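Local structure of Lmo1340 protein (Listeria monocytogenes, 4NLM) at residues Tyr274-Phe279 and Pro325-Glu330; Gln48-Trp53 and Leu334-Tyr339; Asn282-Phe287 and Val305-Thr310. The protein is of unknown function but is probably a surface lipoprotein built around a YqgU-like beta-propeller domain. One frame throughout, in Å; residues are numbered along the deposited sequence. Where two conformers were deposited one is given.

Contact 1. Residues Tyr274-Phe279 and Pro325-Glu330; sequences YFDTNF and PILSYE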
loop_
_atom_site.group_PDB
_atom_site.type_symbol
_atom_site.label_atom_id
_atom_site.label_comp_id
_atom_site.label_asym_id
_atom_site.label_seq_id
_atom_site.Cartn_x
_atom_site.Cartn_y
_atom_site.Cartn_z
ATOM N N TYR A 274 7.022 0.182 -9.150
ATOM C CA TYR A 274 6.625 0.364 -7.780
ATOM C C TYR A 274 7.182 1.655 -7.164
ATOM O O TYR A 274 8.317 2.059 -7.424
ATOM C CB TYR A 274 7.063 -0.804 -6.901
ATOM C CG TYR A 274 6.309 -2.077 -7.204
ATOM C CD1 TYR A 274 4.975 -2.198 -6.834
ATOM C CD2 TYR A 274 6.905 -3.146 -7.864
ATOM C CE1 TYR A 274 4.259 -3.347 -7.121
ATOM C CE2 TYR A 274 6.201 -4.296 -8.158
ATOM C CZ TYR A 274 4.884 -4.395 -7.782
ATOM O OH TYR A 274 4.188 -5.546 -8.095
ATOM N N PHE A 275 6.375 2.278 -6.295
ATOM C CA PHE A 275 6.786 3.385 -5.465
ATOM C C PHE A 275 6.367 3.081 -4.040
ATOM O O PHE A 275 5.476 2.280 -3.782
ATOM C CB PHE A 275 6.265 4.746 -5.972
ATOM C CG PHE A 275 4.769 4.873 -5.977
ATOM C CD1 PHE A 275 4.051 5.242 -4.820
ATOM C CD2 PHE A 275 4.072 4.666 -7.148
ATOM C CE1 PHE A 275 2.672 5.333 -4.868
ATOM C CE2 PHE A 275 2.690 4.759 -7.180
ATOM C CZ PHE A 275 1.998 5.117 -6.044
ATOM N N ASP A 276 7.008 3.757 -3.099
ATOM C CA ASP A 276 6.678 3.624 -1.671
ATOM C C ASP A 276 5.431 4.414 -1.372
ATOM O O ASP A 276 5.375 5.630 -1.563
ATOM C CB ASP A 276 7.864 4.160 -0.872
ATOM C CG ASP A 276 7.591 4.365 0.598
ATOM O OD1 ASP A 276 6.777 3.639 1.187
ATOM O OD2 ASP A 276 8.224 5.295 1.156
ATOM N N THR A 277 4.383 3.728 -0.932
ATOM C CA THR A 277 3.132 4.393 -0.613
ATOM C C THR A 277 3.225 5.317 0.587
ATOM O O THR A 277 2.391 6.191 0.748
ATOM C CB THR A 277 2.041 3.334 -0.391
ATOM O OG1 THR A 277 2.457 2.454 0.649
ATOM C CG2 THR A 277 1.745 2.558 -1.674
ATOM N N ASN A 278 4.260 5.151 1.390
ATOM C CA ASN A 278 4.456 5.960 2.551
ATOM C C ASN A 278 5.321 7.187 2.228
ATOM O O ASN A 278 6.422 7.339 2.748
ATOM C CB ASN A 278 5.098 5.093 3.619
ATOM C CG ASN A 278 4.983 5.694 4.997
ATOM O OD1 ASN A 278 3.867 5.898 5.538
ATOM N ND2 ASN A 278 6.130 5.963 5.597
ATOM N N PHE A 279 4.867 8.007 1.288
ATOM C CA PHE A 279 5.602 9.200 0.884
ATOM C C PHE A 279 5.136 10.444 1.624
ATOM O O PHE A 279 4.072 10.461 2.257
ATOM C CB PHE A 279 5.520 9.397 -0.645
ATOM C CG PHE A 279 4.125 9.581 -1.182
ATOM C CD1 PHE A 279 3.504 10.833 -1.147
ATOM C CD2 PHE A 279 3.412 8.524 -1.710
ATOM C CE1 PHE A 279 2.243 10.992 -1.675
ATOM C CE2 PHE A 279 2.137 8.699 -2.187
ATOM C CZ PHE A 279 1.552 9.929 -2.162
ATOM N N PRO A 325 7.981 -4.423 -4.713
ATOM C CA PRO A 325 7.382 -3.496 -3.747
ATOM C C PRO A 325 8.374 -2.969 -2.725
ATOM O O PRO A 325 9.301 -3.658 -2.298
ATOM C CB PRO A 325 6.289 -4.362 -3.111
ATOM C CG PRO A 325 5.875 -5.308 -4.188
ATOM C CD PRO A 325 7.186 -5.657 -4.827
ATOM N N ILE A 326 8.083 -1.742 -2.282
ATOM C CA ILE A 326 8.868 -1.013 -1.272
ATOM C C ILE A 326 7.937 -0.285 -0.312
ATOM O O ILE A 326 6.915 0.198 -0.719
ATOM C CB ILE A 326 9.880 -0.050 -1.885
ATOM C CG1 ILE A 326 9.252 0.792 -3.009
ATOM C CG2 ILE A 326 11.118 -0.810 -2.351
ATOM C CD1 ILE A 326 10.161 1.922 -3.515
ATOM N N LEU A 327 8.352 -0.232 0.947
ATOM C CA LEU A 327 7.530 0.452 1.974
ATOM C C LEU A 327 8.458 1.013 3.036
ATOM O O LEU A 327 9.168 0.293 3.746
ATOM C CB LEU A 327 6.566 -0.548 2.606
ATOM C CG LEU A 327 5.693 0.065 3.706
ATOM C CD1 LEU A 327 4.754 1.130 3.189
ATOM C CD2 LEU A 327 4.916 -1.053 4.386
ATOM N N SER A 328 8.357 2.323 3.241
ATOM C CA SER A 328 9.102 2.983 4.288
ATOM C C SER A 328 8.285 3.100 5.560
ATOM O O SER A 328 7.106 2.800 5.606
ATOM C CB SER A 328 9.564 4.370 3.836
ATOM O OG SER A 328 8.486 5.276 3.739
ATOM N N TYR A 329 8.985 3.533 6.600
ATOM C CA TYR A 329 8.384 3.825 7.895
ATOM C C TYR A 329 8.234 5.350 8.051
ATOM O O TYR A 329 8.728 6.108 7.234
ATOM C CB TYR A 329 9.201 3.179 9.029
ATOM C CG TYR A 329 8.595 3.422 10.398
ATOM C CD1 TYR A 329 7.353 2.866 10.722
ATOM C CD2 TYR A 329 9.224 4.234 11.336
ATOM C CE1 TYR A 329 6.770 3.115 11.945
ATOM C CE2 TYR A 329 8.641 4.501 12.549
ATOM C CZ TYR A 329 7.417 3.931 12.856
ATOM O OH TYR A 329 6.835 4.201 14.080
ATOM N N GLU A 330 7.473 5.798 9.051
ATOM C CA GLU A 330 7.238 7.197 9.294
ATOM C C GLU A 330 8.517 7.975 9.446
ATOM O O GLU A 330 8.575 9.130 9.022
ATOM C CB GLU A 330 6.387 7.330 10.574
ATOM C CG GLU A 330 5.968 8.703 10.976
ATOM C CD GLU A 330 4.810 9.229 10.199
ATOM O OE1 GLU A 330 4.300 8.497 9.359
ATOM O OE2 GLU A 330 4.390 10.374 10.467
HETATM O O HOH W 1 5.696 -0.553 -3.614
HETATM O O HOH W 2 4.308 0.737 -0.536
#

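Contact 2. Residues Gln48-Trp53 and Leu334-Tyr339; sequences QRVVGW and LVLYGY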
loop_
_atom_site.group_PDB
_atom_site.type_symbol
_atom_site.label_atom_id
_atom_site.label_comp_id
_atom_site.label_asym_id
_atom_site.label_seq_id
_atom_site.Cartn_x
_atom_site.Cartn_y
_atom_site.Cartn_z
ATOM N N GLN A 48 4.938 -16.658 5.391
ATOM C CA GLN A 48 3.946 -16.131 4.452
ATOM C C GLN A 48 4.465 -14.789 3.925
ATOM O O GLN A 48 4.712 -14.605 2.750
ATOM C CB GLN A 48 2.548 -16.054 5.072
ATOM C CG GLN A 48 2.090 -17.389 5.617
ATOM C CD GLN A 48 2.012 -18.431 4.517
ATOM O OE1 GLN A 48 1.352 -18.221 3.499
ATOM N NE2 GLN A 48 2.713 -19.531 4.698
ATOM N N ARG A 49 4.607 -13.800 4.805
ATOM C CA ARG A 49 5.175 -12.527 4.422
ATOM C C ARG A 49 5.424 -11.657 5.638
ATOM O O ARG A 49 4.931 -11.931 6.728
ATOM C CB ARG A 49 4.236 -11.756 3.494
ATOM C CG ARG A 49 2.926 -11.339 4.173
ATOM C CD ARG A 49 2.035 -10.472 3.300
ATOM N NE ARG A 49 1.561 -11.200 2.138
ATOM C CZ ARG A 49 2.057 -11.106 0.903
ATOM N NH1 ARG A 49 1.521 -11.835 -0.052
ATOM N NH2 ARG A 49 3.053 -10.270 0.601
ATOM N N VAL A 50 6.238 -10.608 5.440
ATOM C CA VAL A 50 6.238 -9.449 6.331
ATOM C C VAL A 50 5.181 -8.506 5.764
ATOM O O VAL A 50 5.215 -8.133 4.609
ATOM C CB VAL A 50 7.610 -8.787 6.391
ATOM C CG1 VAL A 50 7.549 -7.423 7.053
ATOM C CG2 VAL A 50 8.567 -9.706 7.141
ATOM N N VAL A 51 4.216 -8.113 6.616
ATOM C CA VAL A 51 3.114 -7.297 6.130
ATOM C C VAL A 51 3.533 -5.815 6.010
ATOM O O VAL A 51 3.134 -5.119 5.094
ATOM C CB VAL A 51 1.925 -7.426 7.093
ATOM C CG1 VAL A 51 0.783 -6.466 6.720
ATOM C CG2 VAL A 51 1.438 -8.861 7.125
ATOM N N GLY A 52 4.348 -5.361 6.945
ATOM C CA GLY A 52 4.785 -3.964 6.995
ATOM C C GLY A 52 5.445 -3.636 8.301
ATOM O O GLY A 52 5.701 -4.497 9.107
ATOM N N TRP A 53 5.708 -2.336 8.505
ATOM C CA TRP A 53 6.322 -1.853 9.715
ATOM C C TRP A 53 5.298 -1.707 10.841
ATOM O O TRP A 53 4.164 -1.293 10.619
ATOM C CB TRP A 53 6.918 -0.457 9.499
ATOM C CG TRP A 53 8.052 -0.453 8.511
ATOM C CD1 TRP A 53 8.003 -0.016 7.229
ATOM C CD2 TRP A 53 9.386 -0.819 8.768
ATOM N NE1 TRP A 53 9.238 -0.105 6.648
ATOM C CE2 TRP A 53 10.102 -0.638 7.564
ATOM C CE3 TRP A 53 10.058 -1.313 9.878
ATOM C CZ2 TRP A 53 11.464 -0.904 7.461
ATOM C CZ3 TRP A 53 11.377 -1.618 9.765
ATOM C CH2 TRP A 53 12.078 -1.403 8.562
ATOM N N LEU A 334 15.036 3.297 6.705
ATOM C CA LEU A 334 14.886 1.895 6.349
ATOM C C LEU A 334 13.617 1.668 5.533
ATOM O O LEU A 334 12.548 2.180 5.849
ATOM C CB LEU A 334 14.888 1.027 7.587
ATOM C CG LEU A 334 16.092 1.132 8.488
ATOM C CD1 LEU A 334 15.958 0.164 9.639
ATOM C CD2 LEU A 334 17.387 0.880 7.726
ATOM N N VAL A 335 13.748 0.786 4.533
ATOM C CA VAL A 335 12.653 0.535 3.596
ATOM C C VAL A 335 12.561 -0.968 3.367
ATOM O O VAL A 335 13.556 -1.626 3.029
ATOM C CB VAL A 335 12.941 1.258 2.273
ATOM C CG1 VAL A 335 11.943 0.889 1.187
ATOM C CG2 VAL A 335 13.001 2.761 2.479
ATOM N N LEU A 336 11.381 -1.527 3.597
ATOM C CA LEU A 336 11.143 -2.946 3.270
ATOM C C LEU A 336 11.107 -3.071 1.772
ATOM O O LEU A 336 10.570 -2.234 1.070
ATOM C CB LEU A 336 9.842 -3.422 3.890
ATOM C CG LEU A 336 9.852 -3.534 5.425
ATOM C CD1 LEU A 336 8.430 -3.626 5.957
ATOM C CD2 LEU A 336 10.681 -4.733 5.862
ATOM N N TYR A 337 11.628 -4.203 1.287
ATOM C CA TYR A 337 11.744 -4.457 -0.135
ATOM C C TYR A 337 11.395 -5.902 -0.462
ATOM O O TYR A 337 11.840 -6.807 0.233
ATOM C CB TYR A 337 13.194 -4.189 -0.597
ATOM C CG TYR A 337 13.516 -4.574 -2.030
ATOM C CD1 TYR A 337 12.950 -3.914 -3.080
ATOM C CD2 TYR A 337 14.386 -5.626 -2.320
ATOM C CE1 TYR A 337 13.226 -4.238 -4.382
ATOM C CE2 TYR A 337 14.684 -5.989 -3.624
ATOM C CZ TYR A 337 14.101 -5.302 -4.661
ATOM O OH TYR A 337 14.398 -5.707 -5.959
ATOM N N GLY A 338 10.641 -6.070 -1.543
ATOM C CA GLY A 338 10.340 -7.410 -2.091
ATOM C C GLY A 338 8.877 -7.717 -2.055
ATOM O O GLY A 338 8.116 -7.126 -1.262
ATOM N N TYR A 339 8.468 -8.719 -2.824
ATOM C CA TYR A 339 7.087 -9.122 -2.807
ATOM C C TYR A 339 6.642 -9.606 -1.437
ATOM O O TYR A 339 5.437 -9.492 -1.114
ATOM C CB TYR A 339 6.823 -10.218 -3.869
ATOM C CG TYR A 339 6.846 -9.635 -5.271
ATOM C CD1 TYR A 339 5.775 -8.877 -5.731
ATOM C CD2 TYR A 339 7.934 -9.773 -6.087
ATOM C CE1 TYR A 339 5.793 -8.279 -6.963
ATOM C CE2 TYR A 339 7.964 -9.199 -7.358
ATOM C CZ TYR A 339 6.883 -8.464 -7.791
ATOM O OH TYR A 339 6.865 -7.870 -9.024
HETATM O O HOH W 3 2.942 -11.093 -2.614
#

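Contact 3. Residues Asn282-Phe287 and Val305-Thr310; sequences NTFLTF and VKIDPT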
loop_
_atom_site.group_PDB
_atom_site.type_symbol
_atom_site.label_atom_id
_atom_site.label_comp_id
_atom_site.label_asym_id
_atom_site.label_seq_id
_atom_site.Cartn_x
_atom_site.Cartn_y
_atom_site.Cartn_z
ATOM N N ASN A 282 8.867 15.504 1.595
ATOM C CA ASN A 282 10.319 15.399 1.409
ATOM C C ASN A 282 10.904 14.077 0.936
ATOM O O ASN A 282 12.112 14.025 0.682
ATOM C CB ASN A 282 11.027 15.759 2.715
ATOM C CG ASN A 282 10.825 17.191 3.130
ATOM O OD1 ASN A 282 10.300 17.506 4.197
ATOM N ND2 ASN A 282 11.217 18.064 2.266
ATOM N N THR A 283 10.085 13.043 0.846
ATOM C CA THR A 283 10.605 11.728 0.479
ATOM C C THR A 283 9.577 10.989 -0.341
ATOM O O THR A 283 8.489 10.667 0.130
ATOM C CB THR A 283 10.987 10.869 1.722
ATOM O OG1 THR A 283 11.947 11.556 2.551
ATOM C CG2 THR A 283 11.567 9.540 1.323
ATOM N N PHE A 284 9.953 10.737 -1.585
ATOM C CA PHE A 284 9.177 9.903 -2.492
ATOM C C PHE A 284 10.168 8.930 -3.133
ATOM O O PHE A 284 11.068 9.322 -3.858
ATOM C CB PHE A 284 8.467 10.709 -3.548
ATOM C CG PHE A 284 7.712 9.867 -4.530
ATOM C CD1 PHE A 284 6.515 9.268 -4.192
ATOM C CD2 PHE A 284 8.197 9.658 -5.798
ATOM C CE1 PHE A 284 5.817 8.476 -5.087
ATOM C CE2 PHE A 284 7.492 8.870 -6.707
ATOM C CZ PHE A 284 6.318 8.278 -6.348
ATOM N N LEU A 285 10.012 7.665 -2.799
ATOM C CA LEU A 285 10.899 6.594 -3.322
ATOM C C LEU A 285 10.220 5.842 -4.425
ATOM O O LEU A 285 9.083 5.406 -4.277
ATOM C CB LEU A 285 11.184 5.597 -2.211
ATOM C CG LEU A 285 11.905 6.113 -0.981
ATOM C CD1 LEU A 285 11.848 5.126 0.173
ATOM C CD2 LEU A 285 13.331 6.419 -1.330
ATOM N N THR A 286 10.918 5.690 -5.550
ATOM C CA THR A 286 10.357 4.944 -6.676
ATOM C C THR A 286 11.453 4.276 -7.472
ATOM O O THR A 286 12.581 4.774 -7.551
ATOM C CB THR A 286 9.559 5.868 -7.626
ATOM O OG1 THR A 286 8.920 5.118 -8.655
ATOM C CG2 THR A 286 10.393 7.000 -8.182
ATOM N N PHE A 287 11.101 3.166 -8.099
ATOM C CA PHE A 287 11.937 2.611 -9.150
ATOM C C PHE A 287 11.715 3.416 -10.421
ATOM O O PHE A 287 10.620 3.954 -10.689
ATOM C CB PHE A 287 11.671 1.098 -9.354
ATOM C CG PHE A 287 12.153 0.324 -8.207
ATOM C CD1 PHE A 287 13.508 0.009 -8.114
ATOM C CD2 PHE A 287 11.308 -0.093 -7.200
ATOM C CE1 PHE A 287 13.987 -0.647 -7.017
ATOM C CE2 PHE A 287 11.789 -0.749 -6.118
ATOM C CZ PHE A 287 13.138 -1.055 -6.032
ATOM N N VAL A 305 15.328 5.423 -6.762
ATOM C CA VAL A 305 15.648 6.799 -6.461
ATOM C C VAL A 305 14.795 7.328 -5.342
ATOM O O VAL A 305 13.745 6.786 -4.994
ATOM C CB VAL A 305 15.465 7.704 -7.673
ATOM C CG1 VAL A 305 16.282 7.191 -8.844
ATOM C CG2 VAL A 305 13.992 7.867 -8.027
ATOM N N LYS A 306 15.356 8.361 -4.721
ATOM C CA LYS A 306 14.675 9.139 -3.685
ATOM C C LYS A 306 14.528 10.565 -4.203
ATOM O O LYS A 306 15.518 11.227 -4.556
ATOM C CB LYS A 306 15.402 9.058 -2.339
ATOM C CG LYS A 306 16.687 9.802 -2.101
ATOM C CD LYS A 306 17.075 9.665 -0.622
ATOM C CE LYS A 306 18.456 10.249 -0.350
ATOM N NZ LYS A 306 19.029 9.775 0.940
ATOM N N ILE A 307 13.277 10.979 -4.293
ATOM C CA ILE A 307 12.971 12.333 -4.707
ATOM C C ILE A 307 12.464 13.122 -3.517
ATOM O O ILE A 307 11.672 12.652 -2.714
ATOM C CB ILE A 307 11.850 12.281 -5.754
ATOM C CG1 ILE A 307 12.443 11.633 -6.985
ATOM C CG2 ILE A 307 11.245 13.653 -6.056
ATOM C CD1 ILE A 307 11.365 11.176 -7.908
ATOM N N ASP A 308 12.990 14.336 -3.366
ATOM C CA ASP A 308 12.509 15.268 -2.358
ATOM C C ASP A 308 11.762 16.341 -3.150
ATOM O O ASP A 308 12.364 17.247 -3.709
ATOM C CB ASP A 308 13.669 15.890 -1.570
ATOM C CG ASP A 308 13.211 16.876 -0.497
ATOM O OD1 ASP A 308 12.096 17.409 -0.588
ATOM O OD2 ASP A 308 14.021 17.141 0.396
ATOM N N PRO A 309 10.420 16.250 -3.216
ATOM C CA PRO A 309 9.699 17.181 -4.089
ATOM C C PRO A 309 9.722 18.625 -3.586
ATOM O O PRO A 309 9.648 19.542 -4.392
ATOM C CB PRO A 309 8.272 16.634 -4.128
ATOM C CG PRO A 309 8.175 15.666 -3.029
ATOM C CD PRO A 309 9.549 15.255 -2.601
ATOM N N THR A 310 9.805 18.817 -2.268
ATOM C CA THR A 310 9.878 20.177 -1.719
ATOM C C THR A 310 11.206 20.839 -2.076
ATOM O O THR A 310 11.254 22.016 -2.487
ATOM C CB THR A 310 9.630 20.144 -0.194
ATOM O OG1 THR A 310 8.302 19.698 0.038
ATOM C CG2 THR A 310 9.788 21.537 0.470
#

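Contact 1. Residues Tyr274-Phe279 and Pro325-Glu330
The carboxamide of Asn278 donates from ND2 to OG of Ser328, 3.1 Å away. The bond is nearly straight, at 165°, and lies in the amide plane. Ser328 OG in turn donates to Asp276 OD2 at 2.6 Å, on the syn side of the carboxylate. The other oxygen, Asp276 OD1, is gripped by two amides from opposite faces of the carboxylate plane: Ser328 N at 2.9 Å, and Asn278 N, whose bond makes an Asx turn. Both carboxylate oxygens are therefore held, which probably fixes the rotation of the group. The two segments run almost parallel, 15° apart. This fits the innermost edges of adjacent blades of a beta propeller, with 274-279 bordering strand 284-289 and 326-328 heading the next blade. Ile326 sits midway. Water 1 joins Ile326 N to Phe275 O, and water 2 joins Ile326 O to Thr277 N. Ile326 CG1 lies between its own backbone N and carbonyl carbon (chi1 46°), which brings it to 3.7 Å from Asp276 N. Beyond, the isoleucine touches Leu285 and Phe287. At the other end Pro325 lies over one face of the Tyr274 ring, with Pro325 CG 3.9 Å from the ring centroid in a CH-pi contact.

Contact 2. Residues Gln48-Trp53 and Leu334-Tyr339
The side chain of Leu336 reaches over one face of the Trp53 indole. Its CD1 stands 3.7 Å from the centroid of the five-membered ring, only 12° off the ring normal, a CH-pi contact. Leu336 CG lies nearer the rim, 3.6 Å from Trp53 CE2. Trp53 CG is turned anti to the carbonyl carbon (chi1 -65°), which carries the indole across to the other strand. The far end of the indole also reaches Leu334, with Trp53 CH2 3.8 Å from Leu334 CB, and the two side chains cross at about a right angle. The indole nitrogen NE1 is buried but satisfied, since it donates to the backbone O of Leu327. The strands are antiparallel, 163° between directions, with their axes 8.2 Å apart. They belong to different sheets: strand 47-55 is the edge strand of the first blade, and strand 334-337 lies in the last sheet, which strand 40-41 from the N-terminal end completes. The contact lies where the first and last blades of the propeller meet, consistent with a part in closing the ring. Leu336 CD1 also packs crosswise against Val50 CG1 at 4.0 Å and lies close to the backbone of Gly52. At the exposed end of the contact, the Arg49 chain bends at chi3 and turns the guanidinium edge to Tyr339. Arg49 NH2 makes a weak bond to Tyr339 O at 3.0 Å, near the guanidinium plane. Arg49 NH1 donates to water 3 at 3.0 Å, and this water gives a weak bond to the same carbonyl. Gln48 and Arg49 both face Gln62, a classic beta bulge.

Contact 3. Residues Asn282-Phe287 and Val305-Thr310
Asp308 OD1 takes hydrogen bonds from two groups, ND2 of Asn282 across the contact and the backbone N of Asn311. The Asn282 ND2 to Asp308 OD1 bond is 3.1 Å long and close to straight, at 165°. It comes from the syn side but well out of the carboxylate plane, and lies close to the amide plane. Amide and carboxylate stand almost perpendicular, 83° apart, and a second, weak bond from ND2 reaches Asp308 OD2. Asp308 CG is anti to its backbone N, which lays the carboxylate alongside Asn282. Thr310 CB lies 3.6 Å from Asn282 ND2, and the Thr310 hydroxyl is bonded to Lys281 O. From there the chains run as antiparallel strands, 284-289 beside 302-308, two neighbouring strands of a propeller blade that strand 313-321 continues. Phe284 and Ile307 form a hydrogen-bonded pair, with Phe284 N to Ile307 O and Ile307 N to Phe284 O both 2.8 Å. Thr286 and Val305 form a second such pair, the Val305 N to Thr286 O bond being 2.9 Å. Leu285 and Lys306 between them are a non-hydrogen-bonded pair. Phe284, Thr286, Val305 and Ile307 share one face of the sheet. There Ile307 CD1 meets the edge of the Phe284 ring, 4.1 Å from Phe284 CD2. The Phe284 ring also stacks edge-to-face with Phe248, while Ile307 touches Phe257 and Tyr259 of strand 255-266. Thr286 CG2 packs on Val305 CG2. On the other face Leu285 CD2 rests 3.5 Å from Lys306 CB, and the rest of the lysine extends away, its NZ making a weak bond to Thr347 O.

Contact 3 lies within one blade of the propeller, while contact 1 bridges the last two blades and contact 2 the last and the first. Contact 1 lies between the other two, its centre about 10 Å from that of each, while contacts 2 and 3 are about 19 Å apart, centre to centre. Residues 274-279 add to the edge of the contact 3 blade: Asp276 N lies 2.9 Å from Leu285 O, a probable hydrogen bond. Strand 326-328 pairs with strand 334-337 of contact 2, Leu327 O being 2.9 Å from Leu336 N. Contacts 2 and 3 touch directly as well, with Val335 CG2 3.5 Å from Leu285 CD1.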